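Local coordinates for protein superoxide dismutase (Acidilobus saccharovorans, PDB 4FFK) that catalyses the dismutation of superoxide to oxygen and hydrogen peroxide, probably by cycling the oxidation state of one active-site iron per subunit, at residues A[175-183]-A[192-203]; A[147-155]-A[212-223]. All blocks are in the same frame, centred on the assembly; numbering follows the deposited sequence.

In the fold
Ahead of both contacts in the chain come the alpha-hairpin helices 37-66 and 75-97, which bring two histidines to the iron, and then helices 111-121 and 124-136. The chain next enters strand 142-148, whose end and following turn form the first half of interaction 2. It returns along strand 155-161 and reaches strand 172-178, where interaction 1 begins; a short excursion through helix 185-188 closes that loop at helix 192-199. Helix 205-216 and the C-terminal tail then close interaction 2, so interaction 1 is nested inside it. Their centres lie about 25 Å apart, and together they tie two successive helices to neighbouring strands of one antiparallel sheet.

Interaction 1: A[175-183]-A[192-203]; sequences LAVDVFEHA and RAKYVDSWWDLI. With FE (Fe (III) ion), chain B.
V177 lies over one face of the W199 indole: its CB stands 3.5 Å from the centroid of the six-membered ring, 11° off the normal, a CH-pi contact. A beta-branched valine suits this place, because CB rests on the six-membered ring while CG2, anti to the backbone N, lies between the indole and the hydroxyl of Y195. I203 CG1 covers the opposite face. The L175 and W199 side chains approach head-on, L175 CD1 lying 3.5 Å from W199 CZ2. The indole N-H is satisfied by a water at its edge, which accepts from W199 NE1 and donates to A176 O (2.9 Å). An alanine in place of W199 would probably leave V177 and L175 facing a gap and this water without its donor.

Y195, its ring anti to the backbone N (chi1 158°), carries OH to D178 O, donating a 2.6 Å bond in the carbonyl plane; the hydroxyl is also hydrogen-bonded to Y95 OH. The hydroxyl thus ties the helix to the main-chain carbonyl of a metal ligand, a second-shell bond that probably limits how far D178 can shift. D178 OD2 binds the iron at 1.9 Å, and OD1 accepts from F180 N in an Asx turn. H182 NE2, a water, H43 and H92 complete the iron's ligands. V179 CB lies over one face of the R192 guanidinium, 3.6 Å from NE, the two side chains crossing at about a right angle; the arginine's N-H groups are used by V138 O, G140 O and Y184 OH.

The axes of strand 175-178 and helix 192-199 run roughly antiparallel, at 150°, 10.0 Å apart. Strand 142-148 pairs with the strand, helix 124-136 packs on V177 and V196, and helix 37-66 reaches A183 and H182 beside the iron.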
loop_
_atom_site.group_PDB
_atom_site.type_symbol
_atom_site.label_atom_id
_atom_site.label_comp_id
_atom_site.label_asym_id
_atom_site.label_seq_id
_atom_site.Cartn_x
_atom_site.Cartn_y
_atom_site.Cartn_z
ATOM N N LEU A 175 16.293 -14.886 -5.908
ATOM C CA LEU A 175 15.609 -15.363 -7.084
ATOM C C LEU A 175 14.276 -14.659 -7.064
ATOM O O LEU A 175 13.691 -14.509 -6.016
ATOM C CB LEU A 175 15.368 -16.873 -6.926
ATOM C CG LEU A 175 14.389 -17.512 -7.901
ATOM C CD1 LEU A 175 14.919 -17.414 -9.361
ATOM C CD2 LEU A 175 14.187 -18.941 -7.438
ATOM N N ALA A 176 13.820 -14.205 -8.206
ATOM C CA ALA A 176 12.602 -13.419 -8.224
ATOM C C ALA A 176 11.868 -13.774 -9.471
ATOM O O ALA A 176 12.476 -13.940 -10.538
ATOM C CB ALA A 176 12.962 -11.918 -8.179
ATOM N N VAL A 177 10.560 -13.872 -9.367
ATOM C CA VAL A 177 9.747 -14.019 -10.561
ATOM C C VAL A 177 8.785 -12.821 -10.576
ATOM O O VAL A 177 8.137 -12.534 -9.594
ATOM C CB VAL A 177 8.980 -15.359 -10.593
ATOM C CG1 VAL A 177 8.168 -15.593 -9.322
ATOM C CG2 VAL A 177 8.103 -15.441 -11.828
ATOM N N ASP A 178 8.765 -12.143 -11.689
ATOM C CA ASP A 178 7.818 -11.048 -11.939
ATOM C C ASP A 178 6.471 -11.583 -12.288
ATOM O O ASP A 178 6.304 -12.413 -13.223
ATOM C CB ASP A 178 8.380 -10.315 -13.139
ATOM C CG ASP A 178 7.719 -9.018 -13.421
ATOM O OD1 ASP A 178 6.851 -8.578 -12.694
ATOM O OD2 ASP A 178 8.185 -8.408 -14.381
ATOM N N VAL A 179 5.457 -11.115 -11.561
ATOM C CA VAL A 179 4.077 -11.390 -11.938
ATOM C C VAL A 179 3.238 -10.141 -12.165
ATOM O O VAL A 179 2.006 -10.171 -12.111
ATOM C CB VAL A 179 3.379 -12.319 -10.956
ATOM C CG1 VAL A 179 4.046 -13.654 -10.951
ATOM C CG2 VAL A 179 3.448 -11.727 -9.475
ATOM N N PHE A 180 3.898 -9.045 -12.527
ATOM C CA PHE A 180 3.165 -8.071 -13.236
ATOM C C PHE A 180 2.660 -8.683 -14.531
ATOM O O PHE A 180 3.343 -9.476 -15.154
ATOM C CB PHE A 180 4.067 -6.955 -13.673
ATOM C CG PHE A 180 4.302 -5.926 -12.645
ATOM C CD1 PHE A 180 3.877 -4.616 -12.924
ATOM C CD2 PHE A 180 4.976 -6.229 -11.447
ATOM C CE1 PHE A 180 4.151 -3.542 -11.982
ATOM C CE2 PHE A 180 5.205 -5.190 -10.499
ATOM C CZ PHE A 180 4.783 -3.863 -10.816
ATOM N N GLU A 181 1.484 -8.263 -14.938
ATOM C CA GLU A 181 0.896 -8.888 -16.112
ATOM C C GLU A 181 1.785 -8.783 -17.324
ATOM O O GLU A 181 1.784 -9.638 -18.202
ATOM C CB GLU A 181 -0.413 -8.236 -16.378
ATOM C CG GLU A 181 -1.437 -8.738 -15.335
ATOM C CD GLU A 181 -2.682 -7.938 -15.295
ATOM O OE1 GLU A 181 -2.704 -6.763 -15.722
ATOM O OE2 GLU A 181 -3.706 -8.477 -14.839
ATOM N N HIS A 182 2.546 -7.694 -17.421
ATOM C CA HIS A 182 3.372 -7.569 -18.621
ATOM C C HIS A 182 4.465 -8.641 -18.751
ATOM O O HIS A 182 4.932 -8.865 -19.863
ATOM C CB HIS A 182 4.011 -6.196 -18.735
ATOM C CG HIS A 182 4.976 -5.925 -17.668
ATOM N ND1 HIS A 182 4.763 -4.934 -16.737
ATOM C CD2 HIS A 182 6.132 -6.542 -17.319
ATOM C CE1 HIS A 182 5.762 -4.917 -15.886
ATOM N NE2 HIS A 182 6.630 -5.868 -16.229
ATOM N N ALA A 183 4.782 -9.328 -17.659
ATOM C CA ALA A 183 5.801 -10.358 -17.685
ATOM C C ALA A 183 5.260 -11.529 -18.500
ATOM O O ALA A 183 6.046 -12.302 -19.037
ATOM C CB ALA A 183 6.192 -10.799 -16.271
ATOM N N ARG A 192 -1.415 -16.443 -15.356
ATOM C CA ARG A 192 -0.230 -16.284 -14.587
ATOM C C ARG A 192 0.312 -17.610 -14.100
ATOM O O ARG A 192 1.524 -17.801 -14.006
ATOM C CB ARG A 192 -0.570 -15.423 -13.356
ATOM C CG ARG A 192 0.653 -15.164 -12.520
ATOM C CD ARG A 192 0.218 -14.514 -11.245
ATOM N NE ARG A 192 -0.112 -13.104 -11.507
ATOM C CZ ARG A 192 -0.476 -12.250 -10.543
ATOM N NH1 ARG A 192 -0.546 -12.658 -9.292
ATOM N NH2 ARG A 192 -0.729 -10.995 -10.858
ATOM N N ALA A 193 -0.613 -18.480 -13.725
ATOM C CA ALA A 193 -0.216 -19.749 -13.114
ATOM C C ALA A 193 0.635 -20.563 -14.105
ATOM O O ALA A 193 1.640 -21.198 -13.715
ATOM C CB ALA A 193 -1.399 -20.503 -12.639
ATOM N N LYS A 194 0.234 -20.564 -15.380
ATOM C CA LYS A 194 0.863 -21.399 -16.360
ATOM C C LYS A 194 2.202 -20.754 -16.671
ATOM O O LYS A 194 3.205 -21.412 -16.826
ATOM C CB LYS A 194 -0.002 -21.473 -17.625
ATOM C CG LYS A 194 0.725 -22.180 -18.747
ATOM C CD LYS A 194 -0.201 -22.257 -19.954
ATOM C CE LYS A 194 0.612 -22.634 -21.183
ATOM N NZ LYS A 194 -0.303 -23.002 -22.356
ATOM N N TYR A 195 2.240 -19.415 -16.652
ATOM C CA TYR A 195 3.544 -18.758 -16.693
ATOM C C TYR A 195 4.514 -19.103 -15.566
ATOM O O TYR A 195 5.686 -19.465 -15.812
ATOM C CB TYR A 195 3.303 -17.250 -16.795
ATOM C CG TYR A 195 4.431 -16.394 -16.343
ATOM C CD1 TYR A 195 5.577 -16.214 -17.123
ATOM C CD2 TYR A 195 4.330 -15.712 -15.122
ATOM C CE1 TYR A 195 6.584 -15.386 -16.714
ATOM C CE2 TYR A 195 5.369 -14.916 -14.689
ATOM C CZ TYR A 195 6.461 -14.739 -15.454
ATOM O OH TYR A 195 7.446 -13.907 -14.995
ATOM N N VAL A 196 4.052 -18.998 -14.328
ATOM C CA VAL A 196 4.937 -19.266 -13.202
ATOM C C VAL A 196 5.428 -20.742 -13.281
ATOM O O VAL A 196 6.600 -21.036 -13.095
ATOM C CB VAL A 196 4.160 -19.024 -11.919
ATOM C CG1 VAL A 196 4.976 -19.519 -10.749
ATOM C CG2 VAL A 196 3.879 -17.458 -11.832
ATOM N N ASP A 197 4.493 -21.619 -13.596
ATOM C CA ASP A 197 4.806 -23.069 -13.729
ATOM C C ASP A 197 5.912 -23.298 -14.729
ATOM O O ASP A 197 6.847 -24.056 -14.449
ATOM C CB ASP A 197 3.548 -23.838 -14.154
ATOM C CG ASP A 197 2.578 -24.025 -13.033
ATOM O OD1 ASP A 197 2.913 -23.720 -11.865
ATOM O OD2 ASP A 197 1.456 -24.512 -13.302
ATOM N N SER A 198 5.864 -22.623 -15.881
ATOM C CA SER A 198 6.888 -22.809 -16.907
ATOM C C SER A 198 8.170 -22.073 -16.591
ATOM O O SER A 198 9.256 -22.476 -16.975
ATOM C CB SER A 198 6.408 -22.354 -18.298
ATOM O OG SER A 198 5.047 -22.626 -18.516
ATOM N N TRP A 199 8.033 -20.957 -15.874
ATOM C CA TRP A 199 9.190 -20.156 -15.554
ATOM C C TRP A 199 10.237 -20.966 -14.810
ATOM O O TRP A 199 11.423 -20.754 -14.992
ATOM C CB TRP A 199 8.713 -18.915 -14.756
ATOM C CG TRP A 199 9.828 -18.183 -14.051
ATOM C CD1 TRP A 199 10.645 -17.190 -14.569
ATOM C CD2 TRP A 199 10.201 -18.343 -12.696
ATOM N NE1 TRP A 199 11.526 -16.782 -13.599
ATOM C CE2 TRP A 199 11.265 -17.456 -12.442
ATOM C CE3 TRP A 199 9.755 -19.174 -11.659
ATOM C CZ2 TRP A 199 11.909 -17.360 -11.168
ATOM C CZ3 TRP A 199 10.404 -19.101 -10.419
ATOM C CH2 TRP A 199 11.468 -18.176 -10.182
ATOM N N TRP A 200 9.801 -21.959 -14.041
ATOM C CA TRP A 200 10.728 -22.911 -13.397
ATOM C C TRP A 200 11.792 -23.458 -14.310
ATOM O O TRP A 200 12.939 -23.654 -13.881
ATOM C CB TRP A 200 9.975 -24.053 -12.705
ATOM C CG TRP A 200 9.191 -23.549 -11.511
ATOM C CD1 TRP A 200 7.906 -23.199 -11.500
ATOM C CD2 TRP A 200 9.706 -23.233 -10.214
ATOM N NE1 TRP A 200 7.535 -22.749 -10.258
ATOM C CE2 TRP A 200 8.639 -22.721 -9.460
ATOM C CE3 TRP A 200 10.976 -23.270 -9.644
ATOM C CZ2 TRP A 200 8.790 -22.313 -8.143
ATOM C CZ3 TRP A 200 11.124 -22.891 -8.318
ATOM C CH2 TRP A 200 10.043 -22.417 -7.596
ATOM N N ASP A 201 11.428 -23.658 -15.572
ATOM C CA ASP A 201 12.361 -24.251 -16.556
ATOM C C ASP A 201 13.402 -23.293 -17.079
ATOM O O ASP A 201 14.285 -23.685 -17.857
ATOM C CB ASP A 201 11.584 -24.830 -17.731
ATOM C CG ASP A 201 10.648 -25.934 -17.288
ATOM O OD1 ASP A 201 10.993 -26.597 -16.304
ATOM O OD2 ASP A 201 9.574 -26.111 -17.882
ATOM N N LEU A 202 13.274 -22.016 -16.702
ATOM C CA LEU A 202 14.230 -21.019 -17.128
ATOM C C LEU A 202 15.210 -20.666 -16.049
ATOM O O LEU A 202 16.181 -19.948 -16.296
ATOM C CB LEU A 202 13.478 -19.763 -17.537
ATOM C CG LEU A 202 12.624 -19.865 -18.795
ATOM C CD1 LEU A 202 12.133 -18.520 -19.145
ATOM C CD2 LEU A 202 13.530 -20.403 -19.939
ATOM N N ILE A 203 14.971 -21.142 -14.838
ATOM C CA ILE A 203 15.806 -20.657 -13.727
ATOM C C ILE A 203 17.258 -21.013 -13.944
ATOM O O ILE A 203 17.605 -22.186 -14.154
ATOM C CB ILE A 203 15.305 -21.124 -12.347
ATOM C CG1 ILE A 203 13.947 -20.500 -12.079
ATOM C CG2 ILE A 203 16.256 -20.653 -11.231
ATOM C CD1 ILE A 203 13.131 -21.243 -11.084
HETATM FE FE FE B . 8.229 -6.613 -15.071
HETATM O O HOH W 1 13.552 -14.958 -12.995
HETATM O O HOH W 2 7.398 -5.897 -13.337
#

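Interaction 2: A[147-155]-A[212-223]; sequences AYDPVTGDL and YQKALNTPKLIL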
loop_
_atom_site.group_PDB
_atom_site.type_symbol
_atom_site.label_atom_id
_atom_site.label_comp_id
_atom_site.label_asym_id
_atom_site.label_seq_id
_atom_site.Cartn_x
_atom_site.Cartn_y
_atom_site.Cartn_z
ATOM N N ALA A 147 14.484 -15.172 -0.776
ATOM C CA ALA A 147 15.476 -14.304 -0.204
ATOM C C ALA A 147 16.257 -15.010 0.888
ATOM O O ALA A 147 15.789 -15.971 1.516
ATOM C CB ALA A 147 14.815 -13.069 0.377
ATOM N N TYR A 148 17.428 -14.466 1.109
ATOM C CA TYR A 148 18.276 -14.876 2.216
ATOM C C TYR A 148 18.069 -13.875 3.356
ATOM O O TYR A 148 18.187 -12.665 3.114
ATOM C CB TYR A 148 19.722 -14.841 1.740
ATOM C CG TYR A 148 20.694 -15.107 2.893
ATOM C CD1 TYR A 148 20.760 -16.373 3.485
ATOM C CD2 TYR A 148 21.541 -14.082 3.381
ATOM C CE1 TYR A 148 21.641 -16.623 4.547
ATOM C CE2 TYR A 148 22.427 -14.328 4.431
ATOM C CZ TYR A 148 22.469 -15.604 4.994
ATOM O OH TYR A 148 23.324 -15.874 6.048
ATOM N N ASP A 149 17.778 -14.363 4.558
ATOM C CA ASP A 149 17.634 -13.501 5.718
ATOM C C ASP A 149 18.966 -13.445 6.496
ATOM O O ASP A 149 19.287 -14.391 7.176
ATOM C CB ASP A 149 16.574 -14.029 6.650
ATOM C CG ASP A 149 16.537 -13.272 7.953
ATOM O OD1 ASP A 149 17.084 -12.114 7.983
ATOM O OD2 ASP A 149 15.926 -13.798 8.892
ATOM N N PRO A 150 19.730 -12.361 6.358
ATOM C CA PRO A 150 21.034 -12.284 7.073
ATOM C C PRO A 150 20.924 -12.439 8.578
ATOM O O PRO A 150 21.926 -12.805 9.232
ATOM C CB PRO A 150 21.561 -10.893 6.727
ATOM C CG PRO A 150 20.714 -10.432 5.582
ATOM C CD PRO A 150 19.394 -11.081 5.726
ATOM N N VAL A 151 19.765 -12.149 9.154
ATOM C CA VAL A 151 19.627 -12.199 10.589
ATOM C C VAL A 151 19.715 -13.628 11.036
ATOM O O VAL A 151 20.276 -13.920 12.095
ATOM C CB VAL A 151 18.257 -11.647 11.052
ATOM C CG1 VAL A 151 18.008 -11.975 12.503
ATOM C CG2 VAL A 151 18.153 -10.116 10.766
ATOM N N THR A 152 19.129 -14.534 10.259
ATOM C CA THR A 152 18.950 -15.880 10.755
ATOM C C THR A 152 19.771 -16.867 9.973
ATOM O O THR A 152 20.048 -17.968 10.453
ATOM C CB THR A 152 17.481 -16.325 10.768
ATOM O OG1 THR A 152 16.939 -16.215 9.450
ATOM C CG2 THR A 152 16.661 -15.525 11.755
ATOM N N GLY A 153 20.126 -16.476 8.769
ATOM C CA GLY A 153 20.616 -17.403 7.775
ATOM C C GLY A 153 19.527 -18.224 7.086
ATOM O O GLY A 153 19.855 -19.020 6.224
ATOM N N ASP A 154 18.253 -18.022 7.444
ATOM C CA ASP A 154 17.116 -18.740 6.809
ATOM C C ASP A 154 16.831 -18.164 5.412
ATOM O O ASP A 154 17.033 -16.975 5.171
ATOM C CB ASP A 154 15.837 -18.647 7.651
ATOM C CG ASP A 154 15.784 -19.644 8.829
ATOM O OD1 ASP A 154 16.837 -20.208 9.203
ATOM O OD2 ASP A 154 14.697 -19.903 9.375
ATOM N N LEU A 155 16.415 -19.037 4.487
ATOM C CA LEU A 155 15.743 -18.578 3.283
ATOM C C LEU A 155 14.376 -18.167 3.676
ATOM O O LEU A 155 13.806 -18.760 4.544
ATOM C CB LEU A 155 15.717 -19.672 2.198
ATOM C CG LEU A 155 17.108 -19.999 1.640
ATOM C CD1 LEU A 155 16.974 -21.131 0.661
ATOM C CD2 LEU A 155 17.774 -18.830 0.899
ATOM N N TYR A 212 23.513 -16.438 -3.722
ATOM C CA TYR A 212 23.367 -16.955 -2.407
ATOM C C TYR A 212 24.728 -17.056 -1.720
ATOM O O TYR A 212 24.835 -16.752 -0.540
ATOM C CB TYR A 212 22.686 -18.294 -2.484
ATOM C CG TYR A 212 22.604 -19.046 -1.211
ATOM C CD1 TYR A 212 23.113 -20.329 -1.119
ATOM C CD2 TYR A 212 22.005 -18.499 -0.085
ATOM C CE1 TYR A 212 23.021 -21.041 0.061
ATOM C CE2 TYR A 212 21.905 -19.181 1.069
ATOM C CZ TYR A 212 22.425 -20.461 1.143
ATOM O OH TYR A 212 22.313 -21.128 2.304
ATOM N N GLN A 213 25.761 -17.454 -2.479
ATOM C CA GLN A 213 27.120 -17.471 -1.915
ATOM C C GLN A 213 27.526 -16.081 -1.443
ATOM O O GLN A 213 27.988 -15.956 -0.308
ATOM C CB GLN A 213 28.158 -18.058 -2.889
ATOM C CG GLN A 213 27.974 -19.554 -3.111
ATOM C CD GLN A 213 28.233 -20.384 -1.864
ATOM O OE1 GLN A 213 28.901 -19.946 -0.936
ATOM N NE2 GLN A 213 27.690 -21.591 -1.835
ATOM N N LYS A 214 27.355 -15.080 -2.313
ATOM C CA LYS A 214 27.567 -13.663 -1.970
ATOM C C LYS A 214 26.769 -13.252 -0.742
ATOM O O LYS A 214 27.303 -12.586 0.147
ATOM C CB LYS A 214 27.193 -12.731 -3.116
ATOM C CG LYS A 214 28.279 -12.395 -4.097
ATOM C CD LYS A 214 28.044 -13.111 -5.405
ATOM C CE LYS A 214 27.593 -12.179 -6.507
ATOM N NZ LYS A 214 28.758 -11.454 -7.046
ATOM N N ALA A 215 25.492 -13.633 -0.696
ATOM C CA ALA A 215 24.630 -13.315 0.461
ATOM C C ALA A 215 25.169 -13.899 1.757
ATOM O O ALA A 215 25.204 -13.223 2.791
ATOM C CB ALA A 215 23.197 -13.787 0.235
ATOM N N LEU A 216 25.578 -15.166 1.690
ATOM C CA LEU A 216 26.135 -15.881 2.833
ATOM C C LEU A 216 27.364 -15.188 3.422
ATOM O O LEU A 216 27.615 -15.278 4.635
ATOM C CB LEU A 216 26.516 -17.305 2.424
ATOM C CG LEU A 216 25.377 -18.307 2.336
ATOM C CD1 LEU A 216 25.914 -19.587 1.711
ATOM C CD2 LEU A 216 24.753 -18.561 3.720
ATOM N N ASN A 217 28.101 -14.499 2.556
ATOM C CA ASN A 217 29.322 -13.758 2.908
ATOM C C ASN A 217 29.166 -12.216 2.996
ATOM O O ASN A 217 30.150 -11.472 2.951
ATOM C CB ASN A 217 30.437 -14.118 1.910
ATOM C CG ASN A 217 31.250 -15.338 2.350
ATOM O OD1 ASN A 217 30.711 -16.388 2.758
ATOM N ND2 ASN A 217 32.574 -15.197 2.270
ATOM N N THR A 218 27.929 -11.735 3.092
ATOM C CA THR A 218 27.707 -10.331 3.395
ATOM C C THR A 218 27.752 -10.171 4.920
ATOM O O THR A 218 27.218 -11.010 5.665
ATOM C CB THR A 218 26.364 -9.807 2.879
ATOM O OG1 THR A 218 25.294 -10.549 3.502
ATOM C CG2 THR A 218 26.293 -9.922 1.361
ATOM N N PRO A 219 28.413 -9.107 5.385
ATOM C CA PRO A 219 28.482 -8.899 6.823
ATOM C C PRO A 219 27.065 -8.604 7.343
ATOM O O PRO A 219 26.287 -7.974 6.629
ATOM C CB PRO A 219 29.411 -7.680 6.951
ATOM C CG PRO A 219 29.296 -6.961 5.608
ATOM C CD PRO A 219 29.134 -8.072 4.617
ATOM N N LYS A 220 26.715 -9.119 8.519
ATOM C CA LYS A 220 25.452 -8.750 9.170
ATOM C C LYS A 220 25.439 -7.235 9.364
ATOM O O LYS A 220 26.226 -6.676 10.149
ATOM C CB LYS A 220 25.269 -9.463 10.511
ATOM C CG LYS A 220 24.515 -10.793 10.437
ATOM C CD LYS A 220 24.703 -11.525 11.765
ATOM C CE LYS A 220 24.144 -12.929 11.750
ATOM N NZ LYS A 220 22.677 -12.903 11.958
ATOM N N LEU A 221 24.553 -6.572 8.623
ATOM C CA LEU A 221 24.513 -5.119 8.586
ATOM C C LEU A 221 23.824 -4.529 9.800
ATOM O O LEU A 221 24.213 -3.478 10.307
ATOM C CB LEU A 221 23.821 -4.651 7.314
ATOM C CG LEU A 221 24.833 -4.633 6.178
ATOM C CD1 LEU A 221 24.185 -4.933 4.820
ATOM C CD2 LEU A 221 25.514 -3.285 6.198
ATOM N N ILE A 222 22.815 -5.237 10.283
ATOM C CA ILE A 222 22.002 -4.720 11.345
ATOM C C ILE A 222 22.037 -5.631 12.533
ATOM O O ILE A 222 22.273 -5.178 13.638
ATOM C CB ILE A 222 20.533 -4.479 10.883
ATOM C CG1 ILE A 222 20.493 -3.459 9.718
ATOM C CG2 ILE A 222 19.698 -4.037 12.064
ATOM C CD1 ILE A 222 19.106 -3.304 9.026
ATOM N N LEU A 223 21.819 -6.918 12.322
ATOM C CA LEU A 223 21.477 -7.792 13.424
ATOM C C LEU A 223 21.901 -9.183 13.088
ATOM O O LEU A 223 21.761 -9.583 11.914
ATOM C CB LEU A 223 19.959 -7.814 13.662
ATOM C CG LEU A 223 19.519 -8.604 14.875
ATOM C CD1 LEU A 223 20.324 -8.218 16.128
ATOM C CD2 LEU A 223 18.048 -8.376 15.071
ATOM O OXT LEU A 223 22.336 -9.891 13.999
#
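Y148 and A215 bring the last part of strand 142-148 and the helix together, their CA atoms 6.8 Å apart, and the approach narrows to 5.6 Å between the CA atoms of V151 and L223 as the connection after the strand meets the C-terminal tail. With CG anti to the backbone N (chi1 174°), the Y148 ring reaches across the helix end: its CD2 packs against A215 CB at 3.6 Å, and its CE1 on L216 CD2. A small alanine lets the ring come this close. Y148 CD1 meets the edge of the Y212 ring, 3.9 Å from CE2, the side chains crossing at about a right angle, while L155 CD2 touches the same CE2.

The K220 side chain runs extended through chi2 and chi3 and bends at chi4 (-80°), placing NZ for a 2.8 Å hydrogen bond on a lone pair of P150 O. V151 CG2 lies 4.1 Å from L223 CB. The turn is held by D149, whose OD1 accepts from V151 N in an Asx turn, and by T152, whose OG1 accepts from D154 N in an ST turn. G153 has a positive phi (78°), which suits glycine.

The hydroxyls of Y19 and Y86 of a neighbouring subunit are hydrogen-bonded to the D149 carboxylate. The arrangement is a beta-hairpin of the C-terminal alpha/beta domain of iron/manganese superoxide dismutases, with the final helix packed against it.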